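Local coordinates for protein 3-phytase (Klebsiella pneumoniae, PDB 2WNH) that probably hydrolyses phosphate esters of phytate (inositol hexakisphosphate), acting as a 3-phytase of the histidine acid phosphatase family, at residues B[22-27]-B[210-215]; B[100-105]-B[118-123]; B[125-130]-B[134-139]; B[216-221]-B[233-238]. The protein carries 3 engineered substitutions. All coordinates share one frame; numbering follows the deposited sequence.

Contact 1: B[22-27]-B[210-215]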
# COMPACT_ATOMS: atom_id res chain seq x y z
N LEU B 22 27.45 10.27 -9.24
CA LEU B 22 27.53 11.70 -9.53
C LEU B 22 26.41 12.06 -10.50
O LEU B 22 26.49 11.73 -11.69
CB LEU B 22 28.91 12.06 -10.15
CG LEU B 22 29.10 13.54 -10.54
CD1 LEU B 22 29.00 14.49 -9.32
CD2 LEU B 22 30.42 13.77 -11.30
N SER B 23 25.40 12.78 -10.00
CA SER B 23 24.21 13.12 -10.74
C SER B 23 24.24 14.57 -11.17
O SER B 23 24.71 15.42 -10.41
CB SER B 23 22.98 12.94 -9.83
OG SER B 23 21.77 13.25 -10.52
N ARG B 24 23.69 14.86 -12.35
CA ARG B 24 23.40 16.23 -12.75
C ARG B 24 22.11 16.61 -12.06
O ARG B 24 21.26 15.75 -11.77
CB ARG B 24 23.21 16.33 -14.28
CG ARG B 24 23.11 17.78 -14.76
CD ARG B 24 22.72 17.90 -16.24
NE ARG B 24 22.43 19.32 -16.55
CZ ARG B 24 21.92 19.77 -17.70
NH1 ARG B 24 21.67 18.93 -18.70
NH2 ARG B 24 21.64 21.07 -17.85
N HIS B 25 21.94 17.90 -11.80
CA HIS B 25 20.63 18.38 -11.37
C HIS B 25 19.56 18.08 -12.45
O HIS B 25 19.88 17.77 -13.60
CB HIS B 25 20.70 19.87 -11.03
CG HIS B 25 21.15 20.71 -12.18
ND1 HIS B 25 20.34 20.97 -13.27
CD2 HIS B 25 22.32 21.35 -12.41
CE1 HIS B 25 21.01 21.74 -14.13
NE2 HIS B 25 22.21 21.98 -13.63
N GLY B 26 18.30 18.11 -12.04
CA GLY B 26 17.19 17.92 -12.97
C GLY B 26 16.91 19.16 -13.80
O GLY B 26 17.68 20.13 -13.79
N ILE B 27 15.80 19.11 -14.54
CA ILE B 27 15.42 20.19 -15.46
C ILE B 27 15.31 21.56 -14.77
O ILE B 27 14.72 21.69 -13.71
CB ILE B 27 14.09 19.84 -16.18
CG1 ILE B 27 14.24 18.50 -16.93
CG2 ILE B 27 13.62 21.00 -17.10
CD1 ILE B 27 12.91 17.83 -17.22
N MET B 210 21.62 28.14 -26.34
CA MET B 210 20.30 28.06 -26.98
C MET B 210 19.82 26.61 -27.09
O MET B 210 18.68 26.31 -26.76
CB MET B 210 20.32 28.74 -28.36
CG MET B 210 20.41 30.24 -28.29
SD MET B 210 20.48 30.91 -29.98
CE MET B 210 22.22 31.05 -30.19
N VAL B 211 20.69 25.73 -27.58
CA VAL B 211 20.38 24.30 -27.73
C VAL B 211 20.05 23.63 -26.39
O VAL B 211 19.08 22.89 -26.30
CB VAL B 211 21.51 23.57 -28.47
CG1 VAL B 211 21.35 22.04 -28.39
CG2 VAL B 211 21.56 24.04 -29.93
N GLU B 212 20.84 23.91 -25.35
CA GLU B 212 20.50 23.41 -24.00
C GLU B 212 19.11 23.88 -23.55
O GLU B 212 18.31 23.09 -23.04
CB GLU B 212 21.55 23.83 -22.98
CG GLU B 212 21.34 23.23 -21.56
CD GLU B 212 21.53 21.71 -21.50
OE1 GLU B 212 22.35 21.13 -22.26
OE2 GLU B 212 20.86 21.07 -20.64
N THR B 213 18.82 25.17 -23.74
CA THR B 213 17.50 25.72 -23.38
C THR B 213 16.35 25.01 -24.12
O THR B 213 15.31 24.70 -23.51
CB THR B 213 17.45 27.25 -23.62
OG1 THR B 213 18.52 27.88 -22.89
CG2 THR B 213 16.10 27.83 -23.18
N LEU B 214 16.53 24.77 -25.41
CA LEU B 214 15.52 24.05 -26.19
C LEU B 214 15.39 22.61 -25.71
O LEU B 214 14.27 22.12 -25.55
CB LEU B 214 15.84 24.13 -27.69
CG LEU B 214 15.83 25.56 -28.26
CD1 LEU B 214 16.33 25.51 -29.69
CD2 LEU B 214 14.45 26.21 -28.21
N ARG B 215 16.52 21.95 -25.47
CA ARG B 215 16.51 20.57 -24.96
C ARG B 215 15.80 20.49 -23.61
O ARG B 215 15.00 19.57 -23.37
CB ARG B 215 17.93 20.03 -24.81
CG ARG B 215 17.98 18.63 -24.15
CD ARG B 215 18.21 18.74 -22.63
NE ARG B 215 19.64 18.92 -22.36
CZ ARG B 215 20.55 17.97 -22.51
NH1 ARG B 215 20.19 16.75 -22.89
NH2 ARG B 215 21.84 18.22 -22.29

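Contact 2: B[100-105]-B[118-123]. Engineered in segment 118-123: A123 (natural residue Val).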
# COMPACT_ATOMS: atom_id res chain seq x y z
N ARG B 100 19.11 24.30 -7.27
CA ARG B 100 18.76 23.26 -8.28
C ARG B 100 19.34 21.89 -7.92
O ARG B 100 18.70 20.86 -8.15
CB ARG B 100 19.09 23.67 -9.74
CG ARG B 100 20.53 24.02 -10.04
CD ARG B 100 20.66 24.35 -11.51
NE ARG B 100 21.97 24.91 -11.85
CZ ARG B 100 22.23 26.21 -11.90
NH1 ARG B 100 21.30 27.10 -11.61
NH2 ARG B 100 23.45 26.62 -12.20
N THR B 101 20.54 21.89 -7.36
CA THR B 101 21.22 20.67 -6.95
C THR B 101 20.72 20.17 -5.59
O THR B 101 20.55 18.97 -5.43
CB THR B 101 22.76 20.87 -6.94
OG1 THR B 101 23.04 22.17 -6.39
CG2 THR B 101 23.30 20.84 -8.34
N ARG B 102 20.47 21.06 -4.63
CA ARG B 102 19.84 20.63 -3.37
C ARG B 102 18.48 19.97 -3.65
O ARG B 102 18.18 18.89 -3.12
CB ARG B 102 19.70 21.81 -2.40
CG ARG B 102 21.06 22.25 -1.83
CD ARG B 102 20.86 23.38 -0.82
NE ARG B 102 20.42 24.63 -1.42
CZ ARG B 102 19.31 25.29 -1.08
NH1 ARG B 102 18.50 24.83 -0.13
NH2 ARG B 102 19.01 26.43 -1.71
N ALA B 103 17.66 20.60 -4.49
CA ALA B 103 16.31 20.08 -4.70
C ALA B 103 16.37 18.75 -5.47
O ALA B 103 15.58 17.84 -5.21
CB ALA B 103 15.45 21.10 -5.44
N THR B 104 17.31 18.62 -6.39
CA THR B 104 17.50 17.36 -7.13
C THR B 104 17.91 16.22 -6.18
O THR B 104 17.39 15.08 -6.25
CB THR B 104 18.56 17.52 -8.24
OG1 THR B 104 18.05 18.43 -9.23
CG2 THR B 104 18.88 16.18 -8.89
N ALA B 105 18.84 16.53 -5.28
CA ALA B 105 19.25 15.56 -4.25
C ALA B 105 18.05 15.13 -3.40
O ALA B 105 17.89 13.95 -3.13
CB ALA B 105 20.35 16.16 -3.39
N VAL B 118 14.35 11.38 4.33
CA VAL B 118 15.81 11.31 4.23
C VAL B 118 16.36 12.71 3.96
O VAL B 118 15.90 13.41 3.05
CB VAL B 118 16.27 10.31 3.15
CG1 VAL B 118 17.80 10.25 3.09
CG2 VAL B 118 15.69 8.90 3.47
N ALA B 119 17.32 13.12 4.79
CA ALA B 119 17.96 14.43 4.64
C ALA B 119 19.14 14.40 3.68
O ALA B 119 19.68 13.33 3.34
CB ALA B 119 18.38 14.99 6.00
N ILE B 120 19.53 15.58 3.23
CA ILE B 120 20.70 15.73 2.37
C ILE B 120 21.70 16.67 3.07
O ILE B 120 21.37 17.30 4.10
CB ILE B 120 20.31 16.24 0.95
CG1 ILE B 120 19.67 17.63 1.04
CG2 ILE B 120 19.39 15.23 0.26
CD1 ILE B 120 19.91 18.48 -0.17
N HIS B 121 22.91 16.76 2.53
CA HIS B 121 23.94 17.63 3.11
C HIS B 121 24.54 18.54 2.03
O HIS B 121 24.63 18.15 0.87
CB HIS B 121 25.05 16.80 3.76
CG HIS B 121 24.53 15.71 4.65
ND1 HIS B 121 24.28 15.90 5.99
CD2 HIS B 121 24.15 14.44 4.37
CE1 HIS B 121 23.80 14.78 6.51
NE2 HIS B 121 23.72 13.88 5.55
N TYR B 122 24.89 19.76 2.42
CA TYR B 122 25.50 20.70 1.48
C TYR B 122 26.30 21.72 2.29
O TYR B 122 26.02 21.94 3.48
CB TYR B 122 24.44 21.40 0.62
CG TYR B 122 23.33 22.04 1.41
CD1 TYR B 122 22.21 21.30 1.78
CD2 TYR B 122 23.40 23.39 1.79
CE1 TYR B 122 21.18 21.87 2.50
CE2 TYR B 122 22.37 23.97 2.53
CZ TYR B 122 21.27 23.20 2.87
OH TYR B 122 20.23 23.75 3.59
N ALA B 123 27.27 22.34 1.64
CA ALA B 123 28.15 23.29 2.33
C ALA B 123 27.39 24.53 2.78
O ALA B 123 26.48 24.98 2.10
CB ALA B 123 29.32 23.67 1.42

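Contact 3: B[125-130]-B[134-139]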
# COMPACT_ATOMS: atom_id res chain seq x y z
N GLY B 125 28.47 27.68 2.97
CA GLY B 125 28.68 28.81 2.06
C GLY B 125 28.10 28.55 0.69
O GLY B 125 27.28 27.65 0.51
N ASP B 126 28.51 29.33 -0.30
CA ASP B 126 28.05 29.07 -1.66
C ASP B 126 29.11 28.38 -2.52
O ASP B 126 29.00 28.35 -3.74
CB ASP B 126 27.52 30.34 -2.35
CG ASP B 126 28.33 31.56 -2.01
OD1 ASP B 126 29.58 31.46 -1.99
OD2 ASP B 126 27.71 32.63 -1.79
N ALA B 127 30.13 27.82 -1.87
CA ALA B 127 31.19 27.11 -2.58
C ALA B 127 31.61 25.81 -1.90
O ALA B 127 32.04 25.81 -0.73
CB ALA B 127 32.41 28.03 -2.81
N ASP B 128 31.51 24.71 -2.64
CA ASP B 128 31.91 23.39 -2.18
C ASP B 128 33.15 23.03 -2.97
O ASP B 128 33.12 23.11 -4.18
CB ASP B 128 30.77 22.39 -2.45
CG ASP B 128 31.07 20.97 -2.00
OD1 ASP B 128 32.22 20.48 -2.16
OD2 ASP B 128 30.13 20.31 -1.51
N PRO B 129 34.26 22.65 -2.30
CA PRO B 129 35.52 22.40 -3.01
C PRO B 129 35.53 21.19 -3.98
O PRO B 129 36.45 21.05 -4.78
CB PRO B 129 36.52 22.16 -1.87
CG PRO B 129 35.70 21.64 -0.76
CD PRO B 129 34.39 22.40 -0.85
N LEU B 130 34.50 20.34 -3.93
CA LEU B 130 34.36 19.29 -4.93
C LEU B 130 33.74 19.81 -6.22
O LEU B 130 33.96 19.22 -7.28
CB LEU B 130 33.45 18.19 -4.40
CG LEU B 130 33.96 17.31 -3.26
CD1 LEU B 130 32.78 16.47 -2.75
CD2 LEU B 130 35.12 16.42 -3.75
N ASP B 134 36.44 26.44 -9.28
CA ASP B 134 36.99 27.72 -9.72
C ASP B 134 37.09 28.72 -8.56
O ASP B 134 37.59 29.84 -8.73
CB ASP B 134 36.22 28.27 -10.92
CG ASP B 134 34.72 28.45 -10.65
OD1 ASP B 134 34.20 27.92 -9.64
OD2 ASP B 134 34.06 29.12 -11.47
N LYS B 135 36.63 28.31 -7.38
CA LYS B 135 36.64 29.20 -6.22
C LYS B 135 37.74 28.86 -5.20
O LYS B 135 37.79 29.46 -4.13
CB LYS B 135 35.26 29.21 -5.51
CG LYS B 135 34.07 29.57 -6.40
CD LYS B 135 34.21 30.95 -7.05
CE LYS B 135 33.19 31.14 -8.17
NZ LYS B 135 33.48 32.38 -8.96
N PHE B 136 38.61 27.90 -5.52
CA PHE B 136 39.65 27.45 -4.60
C PHE B 136 41.01 27.44 -5.29
O PHE B 136 41.13 26.98 -6.43
CB PHE B 136 39.30 26.06 -4.04
CG PHE B 136 38.02 26.03 -3.24
CD1 PHE B 136 36.79 25.83 -3.87
CD2 PHE B 136 38.05 26.24 -1.85
CE1 PHE B 136 35.61 25.82 -3.14
CE2 PHE B 136 36.86 26.22 -1.10
CZ PHE B 136 35.63 26.01 -1.76
N ALA B 137 42.03 27.94 -4.59
CA ALA B 137 43.37 28.11 -5.18
C ALA B 137 43.94 26.87 -5.88
O ALA B 137 44.48 26.98 -6.98
CB ALA B 137 44.38 28.64 -4.13
N ALA B 138 43.80 25.70 -5.26
CA ALA B 138 44.41 24.48 -5.81
C ALA B 138 43.79 24.00 -7.11
O ALA B 138 44.41 23.25 -7.86
CB ALA B 138 44.42 23.34 -4.78
N THR B 139 42.57 24.45 -7.38
CA THR B 139 41.78 23.87 -8.45
C THR B 139 41.36 24.90 -9.52
O THR B 139 40.58 24.59 -10.43
CB THR B 139 40.55 23.09 -7.85
OG1 THR B 139 39.80 23.96 -6.99
CG2 THR B 139 41.02 21.89 -7.04
O HOH W 1 38.64 22.66 -4.67

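Contact 4: B[216-221]-B[233-238]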
# COMPACT_ATOMS: atom_id res chain seq x y z
N LEU B 216 16.11 21.43 -22.73
CA LEU B 216 15.46 21.51 -21.41
C LEU B 216 13.96 21.81 -21.53
O LEU B 216 13.14 21.14 -20.88
CB LEU B 216 16.16 22.53 -20.49
CG LEU B 216 17.55 22.09 -19.99
CD1 LEU B 216 18.30 23.28 -19.40
CD2 LEU B 216 17.47 20.93 -19.00
N GLY B 217 13.58 22.78 -22.38
CA GLY B 217 12.14 23.05 -22.64
C GLY B 217 11.34 21.87 -23.21
O GLY B 217 10.16 21.69 -22.85
N TRP B 218 11.97 21.09 -24.12
CA TRP B 218 11.39 19.83 -24.62
C TRP B 218 11.16 18.88 -23.45
O TRP B 218 10.07 18.33 -23.25
CB TRP B 218 12.28 19.14 -25.67
CG TRP B 218 11.61 17.87 -26.20
CD1 TRP B 218 11.79 16.58 -25.76
CD2 TRP B 218 10.59 17.81 -27.20
NE1 TRP B 218 10.96 15.73 -26.45
CE2 TRP B 218 10.22 16.46 -27.35
CE3 TRP B 218 9.97 18.78 -28.02
CZ2 TRP B 218 9.24 16.04 -28.27
CZ3 TRP B 218 8.99 18.36 -28.94
CH2 TRP B 218 8.64 17.00 -29.06
N SER B 219 12.23 18.68 -22.68
CA SER B 219 12.22 17.72 -21.58
C SER B 219 11.22 18.09 -20.49
O SER B 219 10.67 17.20 -19.82
CB SER B 219 13.63 17.63 -20.97
OG SER B 219 14.55 17.24 -21.97
N GLU B 220 11.01 19.39 -20.33
CA GLU B 220 10.06 20.00 -19.39
C GLU B 220 8.58 19.73 -19.73
O GLU B 220 7.69 19.92 -18.89
CB GLU B 220 10.30 21.53 -19.35
CG GLU B 220 9.31 22.39 -18.52
CD GLU B 220 9.55 22.28 -17.01
OE1 GLU B 220 10.37 21.45 -16.58
OE2 GLU B 220 8.91 23.04 -16.24
N ASN B 221 8.31 19.34 -20.97
CA ASN B 221 6.92 19.35 -21.46
C ASN B 221 6.30 20.77 -21.54
O ASN B 221 5.09 20.97 -21.27
CB ASN B 221 6.02 18.38 -20.65
CG ASN B 221 4.71 18.04 -21.38
OD1 ASN B 221 4.65 18.13 -22.62
ND2 ASN B 221 3.67 17.68 -20.63
N ALA B 233 8.47 20.32 -33.05
CA ALA B 233 7.32 19.52 -32.67
C ALA B 233 7.62 18.04 -32.41
O ALA B 233 6.74 17.30 -31.96
CB ALA B 233 6.25 19.66 -33.73
N GLN B 234 8.83 17.59 -32.70
CA GLN B 234 9.23 16.22 -32.39
C GLN B 234 10.63 16.14 -31.81
O GLN B 234 11.45 17.04 -32.02
CB GLN B 234 9.10 15.30 -33.61
CG GLN B 234 9.64 15.87 -34.90
CD GLN B 234 9.34 14.99 -36.10
OE1 GLN B 234 8.65 15.40 -37.04
NE2 GLN B 234 9.85 13.75 -36.08
N ALA B 235 10.89 15.06 -31.07
CA ALA B 235 12.17 14.86 -30.37
C ALA B 235 13.36 14.86 -31.33
O ALA B 235 14.44 15.34 -30.98
CB ALA B 235 12.14 13.56 -29.54
N SER B 236 13.17 14.32 -32.52
CA SER B 236 14.24 14.23 -33.52
C SER B 236 14.80 15.61 -33.86
O SER B 236 15.98 15.75 -34.19
CB SER B 236 13.73 13.55 -34.78
OG SER B 236 12.72 14.34 -35.40
N GLN B 237 13.96 16.64 -33.78
CA GLN B 237 14.40 18.00 -34.06
C GLN B 237 15.31 18.55 -32.97
O GLN B 237 16.16 19.39 -33.25
CB GLN B 237 13.21 18.92 -34.22
CG GLN B 237 12.45 18.71 -35.51
CD GLN B 237 11.20 19.55 -35.54
OE1 GLN B 237 10.23 19.26 -34.84
NE2 GLN B 237 11.23 20.62 -36.33
N ILE B 238 15.12 18.11 -31.73
CA ILE B 238 16.06 18.46 -30.66
C ILE B 238 17.37 17.72 -30.89
O ILE B 238 18.45 18.33 -30.84
CB ILE B 238 15.49 18.13 -29.24
CG1 ILE B 238 14.25 18.99 -28.97
CG2 ILE B 238 16.54 18.33 -28.13
CD1 ILE B 238 14.53 20.47 -28.83

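Contact 1: B[22-27]-B[210-215]
R24 and E212 meet in a buried salt-bridge network at the RHGxRxP signature of the histidine acid phosphatases, whose first arginine is R24, at the end of strand 14-24. The R24 side chain stays extended from CG to NE and thrusts the guanidinium end-on at the carboxylate, which arrives from the opposite direction off helix 204-219. Both terminal nitrogens bond to a single oxygen: R24 NH2 lies 2.9 Å and R24 NH1 3.0 Å from E212 OE2, which sits in the guanidinium plane. The two flat groups are turned 63° apart, and R24 NH2 reaches the oxygen from above the carboxylate plane. R215, one helical turn further on, holds the same carboxylate side-on, with R215 NE 3.0 Å from E212 OE2 and R215 NH2 3.0 Å from E212 OE1. Three N-H groups thus converge on OE2, and four bonds fix the carboxylate's rotation. Glutamate suits this place because one carboxylate can probably offset much of the charge of two buried arginines; R24 NH1 also bonds to I315 O, and R215 NH1 to N314 OD1. Next in the signature, H25 is held by a nearly straight bond, 174°, from H25 ND1 to a lone pair of G26 O at 2.8 Å, and R24 CG lies over its ring. An arginine held in such a network beside the signature histidine is consistent with the preformed phosphate pocket of this family.

Contact 2: B[100-105]-B[118-123]
The extended segment 118-123 runs back along helix 99-112 in the reverse direction, A105 CA lying 6.8 Å from I120 CA and R102 CA 7.5 Å from Y122 CA. Side chains one helical turn apart therefore meet alternate residues of the extended chain. R102 and Y122 meet through the aliphatic part of the arginine, which passes over one face of the ring, with R102 CD 3.4 Å from the ring centroid and almost exactly on the normal, a CH-pi contact. A bend at chi3 (-69°) then turns the guanidinium away from that course, so that R102 CZ is 5.1 Å from the centroid and any cation-pi attraction is weak. The guanidinium is held by a bond from R102 NE to P97 O. Arginine serves here in two ways, with a methylene, CD, set over the centre of an aromatic face and a charged end beyond it. The ring of Y122 reaches R102 because CG lies between the backbone N and the carbonyl carbon (chi1 52°). I120 forks: I120 CG2 packs on A105 CB at 3.9 Å, while I120 CD1 reaches R102 O at 3.4 Å. The small methyl of A105 lets the branched isoleucine come close to the helix, and both also touch V93. T50 of the second subunit packs on R102. With H121 making backbone bonds to V93 and A95, the helix is packed against strand 91-95 and its extended neighbour, the layered helix-on-sheet arrangement of the alpha/beta domain of histidine phosphatases.

Contact 3: B[125-130]-B[134-139]
The chain doubles back, a 3-10 turn at 134-135 leading into the second arm and no regular strand on either side, bringing P129 CA within 6.7 Å of F136 CA and A127 CA within 6.9 Å of K135 CA. F136 carries the contact. Its ring lies against the proline: P129 CB sits 3.9 Å from the ring centroid and 10° off the normal, a CH-pi contact, and P129 CA comes to 3.4 Å from F136 CE1. A compact, rigid proline ring suits an aromatic face, since it offers several C-H groups at once. With CG anti to the carbonyl carbon (chi1 -62°), the phenyl group is swung across to this partner. Round its rim, A127 O lies in the ring plane, 3.7 Å from F136 CZ, where the C-H edge is slightly positive. The methyl of A127 touches both the ring and the CB of K135, whose longer chain then turns away. On the proline side of the ring, beyond its rim, a water donates to P129 O at 2.7 Å and to T139 OG1 at 2.9 Å, tying carbonyl to hydroxyl across the segments. The bend through the proline is held by D128, whose OD1 accepts from L130 N at 2.9 Å in an Asx turn. D128 also forms a salt bridge with R94, which fastens the turn to strand 91-95, while L130 rests on A269 and T139 on V265, both of helix 256-274; the bend thus sits at the surface between that strand and that helix.

Contact 4: B[216-221]-B[233-238]
W218 lays its indole against A233, Q234 and A235 at the start of helix 235-239, and its CB against I238. At the far rim of the ring, W218 CH2 lies 3.5 Å from A233 O, which is in the ring plane, and 3.5 Å from Q234 CA. One face is roofed by backbone, with Q234 O 4.0 Å and A235 CA 3.7 Å above its plane, both toward the rim. W218 CZ2 comes to 3.4 Å from A235 N, a close approach that the small side chain of A235 permits. Nearer the stem, W218 CB meets I238 CG1 at 3.8 Å, apolar carbon against apolar carbon, as suits a buried isoleucine between two helices. The ring reaches so far because CG is anti to the backbone N (chi1 -178°), which sends the indole outward from helix 204-219. In the second shell, Q237 folds back on the segment that faces the indole: Q237 OE1 accepts from A233 N at 2.7 Å, nearly straight at 168°, and from Q234 N at 3.1 Å. An amide oxygen can accept from two backbone N-H groups and so hold the chain's path into the helix. On the other segment, N221 adopts a positive phi in a Schellman motif that ends helix 204-219, and its side-chain amide bonds to G117 N and D110 OD1 of the second subunit. Helix 345-349 supplies R349, in cation-pi contact with W218, and D346, which accepts a weak hydrogen bond from W218 NE1, while I238 rests on L214 and R215; the indole thus lies where helices 204-219, 235-239 and 345-349 come together.

From the N terminus, strand 14-24 leads into contact 1, whose partner lies on helix 204-219, closing a loop of 182 residues. Contacts 2 and 3 both fall within that loop, in series: contact 2 closes 12 residues as the chain returns alongside helix 99-112, and contact 3 closes 3 in a local turn. Contact 4 opens once contact 1 has closed and closes 11 residues between the end of helix 204-219 and helix 235-239. None cross. Contacts 1 and 2 meet where G26 N approaches T104 OG1; contacts 1 and 4 share helix 204-219, joining the central sheet to the helical side. Contact 3 adjoins contact 2 only through the chain, across the chain's centre from contact 4.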